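Local coordinates for CBS domain-containing protein (Listeria monocytogenes, PDB 6XNU) that binds the second messenger c-di-AMP, probably through its paired CBS domains, and helps control (p)ppGpp and c-di-AMP homeostasis, at residues Asn44-Ala49 with Glu95-Glu100; Ser59-Leu64 with Gly72-Ala77; Ala77-Ala82 with Glu100-Thr105; Pro108-Phe113 with Pro127-Val132; His121-His126 with Gly140-Arg145. All blocks are in the same frame, centred on the assembly; numbering follows the deposited sequence.

How the interactions relate
Interactions 1, 2 and 3 build one half of the chain, and interactions 4 and 5 the other. V99 and L46 of interaction 1 pack on I74 of interaction 2, whose centre is about 12 Å away. Interaction 3 adjoins both: it shares E100 with interaction 1 and A77 with interaction 2. Its Q104 N lies 2.8 Å from L73 O. Interactions 4 and 5 use neighbouring strands of one sheet, joined by V131 N to G140 O at 2.7 Å. The halves meet where L73 of interaction 2 packs on C130 and F128 of interaction 4. The centres of interactions 1 and 5 are about 27 Å apart. All but interaction 4 also reach the second subunit.

Interaction 1 of 5, residues Asn44-Ala49 with Glu95-Glu100; sequences NNLEHA and EDLKVE
N45 and K98 form a single backbone bridge, set at the start of helix 46-56, where N45 is the N-cap. Two backbone hydrogen bonds flank the pair. V99 N donates to N44 O at 2.9 Å and meets the oxygen almost head-on, with a C=O...N angle of 168°. L46 N donates to L97 O at 3.1 Å, but this bond is bent and weak. CA-H...O contacts support both: K98 CA leans on N44 O and N45 CA on L97 O. The apolar packing comes from L46, A49, L97 and V99. L46 sends CD1 against L97 CB at 3.5 Å, the two side chains crossing at a slant. The other branch, CD2, faces V99 CG1, which also touches A49 CB at 3.7 Å. V40 and I79 add to this apolar patch. The polar ends of N44 and K98 turn elsewhere, to Q41 N and to G43 O. The contact thus ties the loop before helix 99-102 to the first turn of helix 46-56. The cap is made by N45: chi1 of 66° brings its amide back over the helix start, and OD1 accepts from H48 N at 2.8 Å.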
# COMPACT_ATOMS: atom_id res chain seq x y z
N ASN A 44 -3.57 18.97 11.51
CA ASN A 44 -2.56 19.06 10.46
C ASN A 44 -3.25 19.31 9.12
O ASN A 44 -4.33 18.78 8.86
CB ASN A 44 -1.75 17.76 10.36
CG ASN A 44 -0.69 17.63 11.44
OD1 ASN A 44 -0.12 16.55 11.63
ND2 ASN A 44 -0.40 18.73 12.14
N ASN A 45 -2.62 20.12 8.27
CA ASN A 45 -3.19 20.29 6.94
C ASN A 45 -2.74 19.16 6.02
O ASN A 45 -1.89 18.33 6.38
CB ASN A 45 -2.84 21.68 6.36
CG ASN A 45 -1.36 21.86 6.08
OD1 ASN A 45 -0.73 21.04 5.41
ND2 ASN A 45 -0.81 22.97 6.54
N LEU A 46 -3.34 19.12 4.83
CA LEU A 46 -3.09 18.01 3.90
C LEU A 46 -1.74 18.10 3.21
O LEU A 46 -1.20 17.08 2.78
CB LEU A 46 -4.20 17.94 2.85
CG LEU A 46 -5.62 17.73 3.37
CD1 LEU A 46 -6.55 17.38 2.22
CD2 LEU A 46 -5.68 16.65 4.45
N GLU A 47 -1.18 19.31 3.08
CA GLU A 47 0.18 19.41 2.56
C GLU A 47 1.17 18.75 3.51
O GLU A 47 2.05 17.99 3.07
CB GLU A 47 0.54 20.88 2.29
CG GLU A 47 2.03 21.11 2.03
CD GLU A 47 2.30 21.91 0.76
OE1 GLU A 47 1.41 22.68 0.34
OE2 GLU A 47 3.41 21.78 0.20
N HIS A 48 1.02 18.99 4.81
CA HIS A 48 1.88 18.33 5.79
C HIS A 48 1.70 16.81 5.73
O HIS A 48 2.69 16.06 5.73
CB HIS A 48 1.59 18.85 7.19
CG HIS A 48 2.45 18.24 8.25
ND1 HIS A 48 1.99 17.29 9.13
CD2 HIS A 48 3.76 18.42 8.55
CE1 HIS A 48 2.97 16.92 9.94
NE2 HIS A 48 4.05 17.59 9.61
N ALA A 49 0.45 16.35 5.66
CA ALA A 49 0.20 14.91 5.60
C ALA A 49 0.84 14.28 4.37
O ALA A 49 1.37 13.16 4.44
CB ALA A 49 -1.30 14.64 5.62
N GLU A 95 -3.14 23.36 1.52
CA GLU A 95 -2.82 24.21 2.65
C GLU A 95 -4.01 24.41 3.58
O GLU A 95 -3.83 24.58 4.79
CB GLU A 95 -2.33 25.56 2.13
CG GLU A 95 -1.71 26.49 3.15
CD GLU A 95 -1.19 27.76 2.49
OE1 GLU A 95 -0.60 27.64 1.39
OE2 GLU A 95 -1.38 28.86 3.05
N ASP A 96 -5.23 24.39 3.04
CA ASP A 96 -6.40 24.82 3.79
C ASP A 96 -7.21 23.68 4.39
O ASP A 96 -7.92 23.90 5.37
CB ASP A 96 -7.32 25.67 2.90
CG ASP A 96 -6.62 26.89 2.32
OD1 ASP A 96 -6.82 27.16 1.12
OD2 ASP A 96 -5.88 27.57 3.06
N LEU A 97 -7.13 22.48 3.83
CA LEU A 97 -7.90 21.35 4.33
C LEU A 97 -7.12 20.65 5.44
O LEU A 97 -5.89 20.68 5.45
CB LEU A 97 -8.21 20.36 3.20
CG LEU A 97 -9.13 20.88 2.09
CD1 LEU A 97 -8.72 20.31 0.74
CD2 LEU A 97 -10.57 20.51 2.41
N LYS A 98 -7.86 20.06 6.38
CA LYS A 98 -7.30 19.37 7.54
C LYS A 98 -7.41 17.87 7.36
O LYS A 98 -8.29 17.37 6.66
CB LYS A 98 -8.03 19.77 8.82
CG LYS A 98 -8.09 21.26 9.10
CD LYS A 98 -6.73 21.88 8.94
CE LYS A 98 -6.59 23.12 9.80
NZ LYS A 98 -5.19 23.63 9.71
N VAL A 99 -6.51 17.13 8.02
CA VAL A 99 -6.51 15.68 7.86
C VAL A 99 -7.85 15.08 8.28
O VAL A 99 -8.34 14.12 7.66
CB VAL A 99 -5.34 15.04 8.65
CG1 VAL A 99 -4.01 15.37 7.99
CG2 VAL A 99 -5.37 15.47 10.12
N GLU A 100 -8.47 15.62 9.33
CA GLU A 100 -9.71 15.02 9.79
C GLU A 100 -10.84 15.21 8.78
O GLU A 100 -11.84 14.49 8.84
CB GLU A 100 -10.11 15.60 11.15
CG GLU A 100 -10.30 17.10 11.13
CD GLU A 100 -9.06 17.87 11.56
OE1 GLU A 100 -7.92 17.37 11.37
OE2 GLU A 100 -9.22 18.98 12.10

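Interaction 2 of 5, residues Ser59-Leu64 with Gly72-Ala77; sequences SVIPVL and GLISAA
I61 and I74 lie side by side on one face of the hairpin formed by strands 60-64 and 70-75, their side chains pointing the same way. I61 CG1 touches I74 CG2 at 3.7 Å. In I61, chi1 of 60° sets CG1 between the backbone N and the carbonyl carbon, which brings it against I74 CG2. V63 stands on the same face and crosses I74 at a slant, with V63 CG2 3.8 Å from I74 CG2. One methyl of I74 is therefore held between two side chains. V40, V99 and helix 46-56 pack onto this face. On the other face V60 crosses L73 at about a right angle, and V60 CG1 rests 3.8 Å from L73 CB. L73 CD2 reaches towards P62.

The strands run antiparallel. I61 and I74 are a hydrogen-bonded pair, linked by a bond in each direction, with I61 N to I74 O at 3.0 Å. V63 and G72 are a second such pair. Here V63 N to G72 O is short at 2.7 Å, though the donor sits well above the carbonyl plane. G72 N to V63 O is longer, 3.3 Å. S75 is the N-cap of helix 76-82, and its OG accepts from M78 N. A water accepts from A76 N and donates to S59 O at 2.6 Å.

P62 sits at a non-hydrogen-bonded position, so its lack of an N-H costs the hairpin no cross-strand bond. Backbone bonds fix the register, while aliphatic branches pack on both faces.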
# COMPACT_ATOMS: atom_id res chain seq x y z
N SER A 59 1.83 3.49 2.90
CA SER A 59 0.85 4.13 2.04
C SER A 59 -0.38 4.64 2.80
O SER A 59 -1.10 5.51 2.29
CB SER A 59 0.41 3.17 0.92
OG SER A 59 -0.43 2.16 1.41
N VAL A 60 -0.63 4.12 3.99
CA VAL A 60 -1.70 4.58 4.87
C VAL A 60 -1.09 4.78 6.25
O VAL A 60 -0.35 3.90 6.72
CB VAL A 60 -2.86 3.56 4.94
CG1 VAL A 60 -3.93 4.04 5.91
CG2 VAL A 60 -3.46 3.31 3.56
N ILE A 61 -1.40 5.91 6.89
CA ILE A 61 -0.84 6.18 8.22
C ILE A 61 -1.95 6.57 9.19
O ILE A 61 -3.01 7.07 8.77
CB ILE A 61 0.24 7.27 8.18
CG1 ILE A 61 -0.31 8.60 7.66
CG2 ILE A 61 1.45 6.81 7.38
CD1 ILE A 61 0.70 9.75 7.64
N PRO A 62 -1.74 6.37 10.48
CA PRO A 62 -2.76 6.75 11.46
C PRO A 62 -2.82 8.25 11.68
O PRO A 62 -1.84 8.98 11.50
CB PRO A 62 -2.30 6.02 12.74
CG PRO A 62 -0.84 5.77 12.53
CD PRO A 62 -0.69 5.52 11.06
N VAL A 63 -4.00 8.70 12.07
CA VAL A 63 -4.23 10.08 12.50
C VAL A 63 -4.53 10.02 13.99
O VAL A 63 -5.46 9.33 14.41
CB VAL A 63 -5.38 10.74 11.73
CG1 VAL A 63 -5.53 12.17 12.17
CG2 VAL A 63 -5.13 10.67 10.23
N LEU A 64 -3.72 10.72 14.79
CA LEU A 64 -3.82 10.73 16.24
C LEU A 64 -4.25 12.10 16.74
O LEU A 64 -4.16 13.10 16.02
CB LEU A 64 -2.47 10.37 16.88
CG LEU A 64 -1.80 9.09 16.37
CD1 LEU A 64 -0.53 8.83 17.19
CD2 LEU A 64 -2.76 7.93 16.43
N GLY A 72 -8.18 8.07 13.04
CA GLY A 72 -8.45 7.83 11.64
C GLY A 72 -7.23 7.31 10.92
O GLY A 72 -6.15 7.15 11.51
N LEU A 73 -7.42 7.03 9.64
CA LEU A 73 -6.39 6.56 8.73
C LEU A 73 -6.43 7.45 7.50
O LEU A 73 -7.52 7.84 7.06
CB LEU A 73 -6.60 5.10 8.33
CG LEU A 73 -6.54 4.04 9.43
CD1 LEU A 73 -7.00 2.70 8.90
CD2 LEU A 73 -5.13 3.96 9.99
N ILE A 74 -5.26 7.80 6.97
CA ILE A 74 -5.20 8.70 5.83
C ILE A 74 -4.17 8.20 4.82
O ILE A 74 -3.13 7.62 5.18
CB ILE A 74 -4.90 10.16 6.27
CG1 ILE A 74 -5.17 11.15 5.13
CG2 ILE A 74 -3.48 10.30 6.81
CD1 ILE A 74 -5.10 12.61 5.59
N SER A 75 -4.47 8.42 3.54
CA SER A 75 -3.60 8.02 2.44
C SER A 75 -3.51 9.16 1.44
O SER A 75 -4.30 10.10 1.45
CB SER A 75 -4.14 6.78 1.73
OG SER A 75 -5.33 7.11 1.03
N ALA A 76 -2.53 9.04 0.53
CA ALA A 76 -2.41 10.01 -0.55
C ALA A 76 -3.64 10.03 -1.44
O ALA A 76 -4.03 11.10 -1.94
CB ALA A 76 -1.16 9.73 -1.38
N ALA A 77 -4.28 8.87 -1.66
CA ALA A 77 -5.46 8.85 -2.52
C ALA A 77 -6.61 9.62 -1.89
O ALA A 77 -7.34 10.33 -2.58
CB ALA A 77 -5.88 7.41 -2.82
O HOH W 1 -0.65 6.99 0.15

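Interaction 3 of 5, residues Ala77-Ala82 with Glu100-Thr105; sequences AMITDA and EDVMQT
M78 holds CG anti to its carbonyl carbon (chi1 -63°) and runs extended from there, which carries its sulfur across to V102 and Q104. V102, with chi1 of -46°, splays its two methyls toward different residues of helix 76-82. CG1 meets A82 CB at 3.6 Å. CG2 faces I79 CG1 at 4.2 Å, these two side chains meeting at a slant. V102 thus touches I79 and A82, three residues apart on the helix. M78 forms the other half of the contact. Its SD lies 3.8 Å from both V102 O and Q104 N. Its methyl, CE, goes further along the chain and touches Q104 CB at 3.9 Å. The contact between the two segments is small and rests on van der Waals packing. In the fold it lays helix 76-82 against the end of the short helix 99-102 and the loop that follows, a part of the chain that belongs to the CBS domain. I74 of strand 70-75 touches both I79 and V102. I79 also packs on A49, L50 and L53 of helix 46-56, and V102 on L46. Q104 is bonded through its backbone to L73. On another side of the helix, T80 and D81 meet T54 of the second subunit.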
# COMPACT_ATOMS: atom_id res chain seq x y z
N ALA A 77 -4.28 8.87 -1.66
CA ALA A 77 -5.46 8.85 -2.52
C ALA A 77 -6.61 9.62 -1.89
O ALA A 77 -7.34 10.33 -2.58
CB ALA A 77 -5.88 7.41 -2.82
N MET A 78 -6.78 9.50 -0.57
CA MET A 78 -7.83 10.25 0.10
C MET A 78 -7.59 11.75 -0.01
O MET A 78 -8.52 12.53 -0.21
CB MET A 78 -7.90 9.86 1.57
CG MET A 78 -8.26 8.43 1.85
SD MET A 78 -8.17 8.16 3.63
CE MET A 78 -7.83 6.41 3.69
N ILE A 79 -6.33 12.16 0.13
CA ILE A 79 -5.98 13.57 0.06
C ILE A 79 -6.20 14.11 -1.35
O ILE A 79 -6.83 15.16 -1.54
CB ILE A 79 -4.52 13.76 0.52
CG1 ILE A 79 -4.39 13.51 2.02
CG2 ILE A 79 -3.98 15.11 0.08
CD1 ILE A 79 -2.96 13.36 2.49
N THR A 80 -5.70 13.40 -2.35
CA THR A 80 -5.77 13.92 -3.72
C THR A 80 -7.20 13.91 -4.24
O THR A 80 -7.60 14.81 -5.00
CB THR A 80 -4.86 13.10 -4.64
OG1 THR A 80 -3.54 13.09 -4.10
CG2 THR A 80 -4.82 13.72 -6.03
N ASP A 81 -7.99 12.90 -3.87
CA ASP A 81 -9.40 12.89 -4.26
C ASP A 81 -10.10 14.14 -3.76
O ASP A 81 -10.93 14.73 -4.47
CB ASP A 81 -10.08 11.63 -3.72
CG ASP A 81 -11.58 11.67 -3.89
OD1 ASP A 81 -12.07 11.22 -4.95
OD2 ASP A 81 -12.27 12.14 -2.96
N ALA A 82 -9.76 14.59 -2.55
CA ALA A 82 -10.40 15.77 -1.98
C ALA A 82 -10.14 17.04 -2.78
O ALA A 82 -10.93 17.98 -2.69
CB ALA A 82 -9.94 15.96 -0.53
N GLU A 100 -8.47 15.62 9.33
CA GLU A 100 -9.71 15.02 9.79
C GLU A 100 -10.84 15.21 8.78
O GLU A 100 -11.84 14.49 8.84
CB GLU A 100 -10.11 15.60 11.15
CG GLU A 100 -10.30 17.10 11.13
CD GLU A 100 -9.06 17.87 11.56
OE1 GLU A 100 -7.92 17.37 11.37
OE2 GLU A 100 -9.22 18.98 12.10
N ASP A 101 -10.67 16.15 7.84
CA ASP A 101 -11.66 16.39 6.79
C ASP A 101 -11.73 15.25 5.80
O ASP A 101 -12.79 15.02 5.20
CB ASP A 101 -11.35 17.69 6.04
CG ASP A 101 -11.46 18.95 6.91
OD1 ASP A 101 -12.20 18.93 7.91
OD2 ASP A 101 -10.80 19.96 6.56
N VAL A 102 -10.63 14.52 5.58
CA VAL A 102 -10.58 13.50 4.55
C VAL A 102 -10.26 12.12 5.08
O VAL A 102 -10.43 11.14 4.34
CB VAL A 102 -9.57 13.87 3.43
CG1 VAL A 102 -9.75 15.32 3.02
CG2 VAL A 102 -8.15 13.61 3.88
N MET A 103 -9.82 11.99 6.32
CA MET A 103 -9.39 10.69 6.83
C MET A 103 -10.55 9.71 6.92
O MET A 103 -11.71 10.09 7.06
CB MET A 103 -8.75 10.86 8.21
CG MET A 103 -9.75 11.25 9.28
SD MET A 103 -8.96 11.52 10.86
CE MET A 103 -10.36 11.97 11.89
N GLN A 104 -10.21 8.43 6.85
CA GLN A 104 -11.17 7.35 7.04
C GLN A 104 -11.39 7.13 8.54
O GLN A 104 -10.43 6.93 9.29
CB GLN A 104 -10.65 6.08 6.36
CG GLN A 104 -11.18 4.76 6.91
CD GLN A 104 -10.61 3.58 6.14
OE1 GLN A 104 -10.61 3.57 4.91
NE2 GLN A 104 -10.09 2.59 6.87
N THR A 105 -12.64 7.19 8.98
CA THR A 105 -12.97 6.99 10.38
C THR A 105 -13.56 5.62 10.66
O THR A 105 -13.84 5.30 11.82
CB THR A 105 -13.95 8.07 10.84
OG1 THR A 105 -15.10 8.04 9.99
CG2 THR A 105 -13.31 9.45 10.78

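Interaction 4 of 5, residues Pro108-Phe113 with Pro127-Val132; sequences PVIKDF and PFVCVV
The F113 ring meets V131 obliquely: its CZ atom is 4.1 Å from V131 CG2, and the two side chains stand at about a right angle. I119 and V142 also touch this ring. At the far end of the contact the puckered ring of P108 turns its CG to V129 CG1 at 4.3 Å. Between the two rings lies I110. Its CD1 presses on V129 CG1 at 3.6 Å, again nearly perpendicular. V129 has CG1 opposite its own nitrogen (chi1 179°), and this branch serves both I110 and P108. On the other side of the sheet V109 CB packs on V132 CG2, and the aliphatic CG of K111 rests on the same methyl.

Strands 109-110 and 128-132 run parallel here. I110 bonds on both sides of V131, as in a regular parallel bridge. I110 N donates to C130 O at 2.8 Å, and V132 N donates to I110 O at 2.9 Å; the second is the straighter (166°). At P108, before the strand, a water joins the two segments. It donates to P108 O at 2.6 Å and accepts from C130 N.

The two strands and helix 116-125 between them make a beta-alpha-beta crossover of the CBS domain. I119 and L122 of that helix cover I110, V129 and P108. L70 of strand 70-75 packs on V109, C130 and V132, and strand 138-143 pairs with 128-132 along its other edge.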
# COMPACT_ATOMS: atom_id res chain seq x y z
N PRO A 108 -11.03 -1.08 11.57
CA PRO A 108 -10.95 -2.03 12.69
C PRO A 108 -9.75 -1.73 13.57
O PRO A 108 -8.78 -1.08 13.16
CB PRO A 108 -10.80 -3.38 11.98
CG PRO A 108 -10.03 -3.04 10.74
CD PRO A 108 -10.47 -1.65 10.33
N VAL A 109 -9.82 -2.22 14.81
CA VAL A 109 -8.68 -2.14 15.72
C VAL A 109 -8.52 -3.47 16.44
O VAL A 109 -9.44 -4.28 16.51
CB VAL A 109 -8.81 -0.99 16.75
CG1 VAL A 109 -8.88 0.37 16.05
CG2 VAL A 109 -10.02 -1.20 17.65
N ILE A 110 -7.32 -3.66 16.99
CA ILE A 110 -6.96 -4.80 17.83
C ILE A 110 -6.71 -4.25 19.23
O ILE A 110 -5.96 -3.29 19.39
CB ILE A 110 -5.71 -5.51 17.28
CG1 ILE A 110 -6.00 -6.20 15.95
CG2 ILE A 110 -5.15 -6.49 18.30
CD1 ILE A 110 -4.75 -6.46 15.10
N LYS A 111 -7.36 -4.84 20.23
CA LYS A 111 -7.16 -4.38 21.59
C LYS A 111 -6.42 -5.39 22.46
O LYS A 111 -6.04 -5.07 23.59
CB LYS A 111 -8.51 -4.03 22.24
CG LYS A 111 -9.25 -2.91 21.52
CD LYS A 111 -9.83 -1.92 22.50
CE LYS A 111 -11.15 -1.35 22.00
NZ LYS A 111 -11.79 -0.49 23.03
N ASP A 112 -6.19 -6.60 21.95
CA ASP A 112 -5.51 -7.67 22.66
C ASP A 112 -5.15 -8.74 21.65
O ASP A 112 -5.69 -8.76 20.53
CB ASP A 112 -6.39 -8.26 23.77
CG ASP A 112 -7.66 -8.88 23.23
OD1 ASP A 112 -7.61 -10.04 22.77
OD2 ASP A 112 -8.71 -8.19 23.24
N PHE A 113 -4.25 -9.63 22.05
CA PHE A 113 -3.83 -10.74 21.21
C PHE A 113 -4.38 -12.07 21.72
O PHE A 113 -3.78 -13.12 21.48
CB PHE A 113 -2.31 -10.77 21.12
CG PHE A 113 -1.75 -9.66 20.29
CD1 PHE A 113 -1.38 -8.46 20.88
CD2 PHE A 113 -1.63 -9.79 18.92
CE1 PHE A 113 -0.87 -7.42 20.11
CE2 PHE A 113 -1.14 -8.75 18.14
CZ PHE A 113 -0.76 -7.57 18.74
N PRO A 127 -4.63 -4.75 4.90
CA PRO A 127 -3.18 -5.02 4.88
C PRO A 127 -2.51 -4.84 6.23
O PRO A 127 -1.50 -5.50 6.50
CB PRO A 127 -2.66 -4.01 3.85
CG PRO A 127 -3.82 -3.77 2.95
CD PRO A 127 -5.04 -3.81 3.84
N PHE A 128 -3.01 -3.94 7.07
CA PHE A 128 -2.56 -3.85 8.45
C PHE A 128 -3.74 -3.45 9.30
O PHE A 128 -4.73 -2.90 8.80
CB PHE A 128 -1.41 -2.85 8.65
CG PHE A 128 -1.81 -1.42 8.44
CD1 PHE A 128 -1.77 -0.86 7.17
CD2 PHE A 128 -2.23 -0.63 9.50
CE1 PHE A 128 -2.13 0.46 6.96
CE2 PHE A 128 -2.60 0.68 9.30
CZ PHE A 128 -2.55 1.23 8.03
N VAL A 129 -3.62 -3.72 10.59
CA VAL A 129 -4.63 -3.33 11.56
C VAL A 129 -3.95 -2.67 12.74
O VAL A 129 -2.94 -3.17 13.25
CB VAL A 129 -5.48 -4.53 12.02
CG1 VAL A 129 -6.51 -4.08 13.05
CG2 VAL A 129 -6.18 -5.14 10.83
N CYS A 130 -4.53 -1.56 13.20
CA CYS A 130 -3.95 -0.80 14.29
C CYS A 130 -4.20 -1.50 15.62
O CYS A 130 -5.26 -2.10 15.82
CB CYS A 130 -4.58 0.58 14.30
SG CYS A 130 -3.97 1.64 12.97
N VAL A 131 -3.22 -1.42 16.53
CA VAL A 131 -3.34 -1.91 17.90
C VAL A 131 -3.52 -0.71 18.82
O VAL A 131 -2.78 0.28 18.71
CB VAL A 131 -2.11 -2.73 18.32
CG1 VAL A 131 -2.28 -3.28 19.73
CG2 VAL A 131 -1.87 -3.89 17.34
N VAL A 132 -4.51 -0.78 19.72
CA VAL A 132 -4.78 0.30 20.66
C VAL A 132 -5.02 -0.33 22.02
O VAL A 132 -5.34 -1.51 22.13
CB VAL A 132 -5.99 1.18 20.26
CG1 VAL A 132 -5.81 1.78 18.85
CG2 VAL A 132 -7.29 0.40 20.36
O HOH W 2 -6.71 -0.25 11.76

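Interaction 5 of 5, residues His121-His126 with Gly140-Arg145; sequences HLLVDH and GIVTRR
L123 O is gripped by the guanidinium of R144. R144 NE donates to it at 2.7 Å, and the N-H points almost straight at the oxygen (174°). The oxygen lies in the guanidinium plane. R144 NH2 adds a weak, bent bond to the same atom at 3.4 Å. NH2 also donates to V124 O at 2.8 Å. That bond is less regular: the donor stands well above the V124 carbonyl plane. Two carbonyls at the end of helix 116-125 thus line one edge of the guanidinium. The backbone of H126 lies over one of its faces. Together these contacts should fix the rotation of the group. The helix end probably adds a favourable field for the positive charge. R144 reaches this place because its chain is extended from CG to NE.

The L123 side chain packs on the strand. Its CD2 and CD1 lie against the backbone at V142 O (3.9 Å) and T143 O (3.8 Å), and the apolar pair is L123 CD1 with V142 CG1 at 4.3 Å. Within the helix end, H126 ND1 donates to L122 O at 2.9 Å, which holds the imidazole edge-on to that carbonyl. In the other segment T143 OG1 accepts from R145 N, an ST turn leading into helix 145-161.

The contact packs the last turn of helix 116-125 on the end of strand 138-143. Strand 128-132, which follows the helix, pairs with 138-143. The second subunit meets the same region: its R145 forms a salt bridge with D125, and its L148 packs on L123.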
# COMPACT_ATOMS: atom_id res chain seq x y z
N HIS A 121 -8.58 -12.94 10.51
CA HIS A 121 -9.77 -12.57 9.75
C HIS A 121 -9.74 -11.11 9.31
O HIS A 121 -10.11 -10.79 8.17
CB HIS A 121 -11.01 -12.84 10.61
CG HIS A 121 -12.30 -12.42 9.97
ND1 HIS A 121 -12.89 -13.14 8.95
CD2 HIS A 121 -13.11 -11.36 10.20
CE1 HIS A 121 -14.01 -12.54 8.59
NE2 HIS A 121 -14.16 -11.46 9.33
N LEU A 122 -9.31 -10.21 10.19
CA LEU A 122 -9.23 -8.80 9.82
C LEU A 122 -8.20 -8.58 8.71
O LEU A 122 -8.39 -7.75 7.82
CB LEU A 122 -8.88 -7.95 11.04
CG LEU A 122 -9.98 -7.85 12.09
CD1 LEU A 122 -9.48 -7.09 13.30
CD2 LEU A 122 -11.21 -7.17 11.50
N LEU A 123 -7.10 -9.33 8.76
CA LEU A 123 -6.03 -9.15 7.79
C LEU A 123 -6.42 -9.62 6.39
O LEU A 123 -5.68 -9.36 5.44
CB LEU A 123 -4.76 -9.88 8.26
CG LEU A 123 -4.11 -9.22 9.49
CD1 LEU A 123 -3.02 -10.11 10.09
CD2 LEU A 123 -3.55 -7.84 9.13
N VAL A 124 -7.58 -10.28 6.24
CA VAL A 124 -8.06 -10.64 4.91
C VAL A 124 -8.36 -9.39 4.09
O VAL A 124 -7.91 -9.26 2.94
CB VAL A 124 -9.30 -11.55 5.02
CG1 VAL A 124 -9.94 -11.73 3.66
CG2 VAL A 124 -8.89 -12.89 5.61
N ASP A 125 -9.11 -8.45 4.65
CA ASP A 125 -9.48 -7.26 3.91
C ASP A 125 -8.71 -6.03 4.36
O ASP A 125 -9.01 -4.92 3.91
CB ASP A 125 -10.99 -7.02 4.00
CG ASP A 125 -11.78 -8.02 3.18
OD1 ASP A 125 -11.38 -8.32 2.03
OD2 ASP A 125 -12.80 -8.53 3.69
N HIS A 126 -7.72 -6.20 5.24
CA HIS A 126 -6.91 -5.08 5.70
C HIS A 126 -5.44 -5.46 5.68
O HIS A 126 -5.02 -6.41 6.36
CB HIS A 126 -7.35 -4.65 7.10
CG HIS A 126 -8.80 -4.31 7.19
ND1 HIS A 126 -9.76 -5.23 7.58
CD2 HIS A 126 -9.47 -3.16 6.92
CE1 HIS A 126 -10.95 -4.66 7.56
NE2 HIS A 126 -10.80 -3.40 7.15
N GLY A 140 0.64 0.47 17.94
CA GLY A 140 1.40 -0.13 16.87
C GLY A 140 0.46 -0.72 15.83
O GLY A 140 -0.75 -0.49 15.86
N ILE A 141 1.05 -1.46 14.89
CA ILE A 141 0.26 -2.09 13.84
C ILE A 141 0.70 -3.54 13.70
O ILE A 141 1.83 -3.91 14.01
CB ILE A 141 0.36 -1.36 12.47
CG1 ILE A 141 1.79 -1.41 11.93
CG2 ILE A 141 -0.15 0.10 12.58
CD1 ILE A 141 1.90 -0.84 10.52
N VAL A 142 -0.25 -4.37 13.27
CA VAL A 142 0.02 -5.75 12.84
C VAL A 142 -0.23 -5.81 11.34
O VAL A 142 -1.24 -5.27 10.87
CB VAL A 142 -0.87 -6.75 13.60
CG1 VAL A 142 -0.66 -8.15 13.07
CG2 VAL A 142 -0.56 -6.70 15.09
N THR A 143 0.68 -6.43 10.59
CA THR A 143 0.52 -6.49 9.14
C THR A 143 0.39 -7.94 8.67
O THR A 143 0.53 -8.89 9.44
CB THR A 143 1.68 -5.80 8.39
OG1 THR A 143 2.81 -6.69 8.26
CG2 THR A 143 2.12 -4.52 9.12
N ARG A 144 0.11 -8.08 7.38
CA ARG A 144 -0.06 -9.40 6.78
C ARG A 144 1.24 -10.19 6.75
O ARG A 144 1.21 -11.43 6.63
CB ARG A 144 -0.58 -9.26 5.36
CG ARG A 144 -2.05 -9.00 5.26
CD ARG A 144 -2.39 -8.77 3.80
NE ARG A 144 -3.82 -8.57 3.59
CZ ARG A 144 -4.32 -7.95 2.52
NH1 ARG A 144 -3.49 -7.49 1.60
NH2 ARG A 144 -5.63 -7.81 2.38
N ARG A 145 2.39 -9.51 6.84
CA ARG A 145 3.67 -10.19 6.63
C ARG A 145 3.88 -11.34 7.61
O ARG A 145 4.41 -12.39 7.23
CB ARG A 145 4.82 -9.20 6.72
CG ARG A 145 6.19 -9.85 6.57
CD ARG A 145 7.23 -8.79 6.28
NE ARG A 145 8.54 -9.37 6.00
CZ ARG A 145 9.43 -9.67 6.93
NH1 ARG A 145 9.15 -9.46 8.21
NH2 ARG A 145 10.60 -10.19 6.59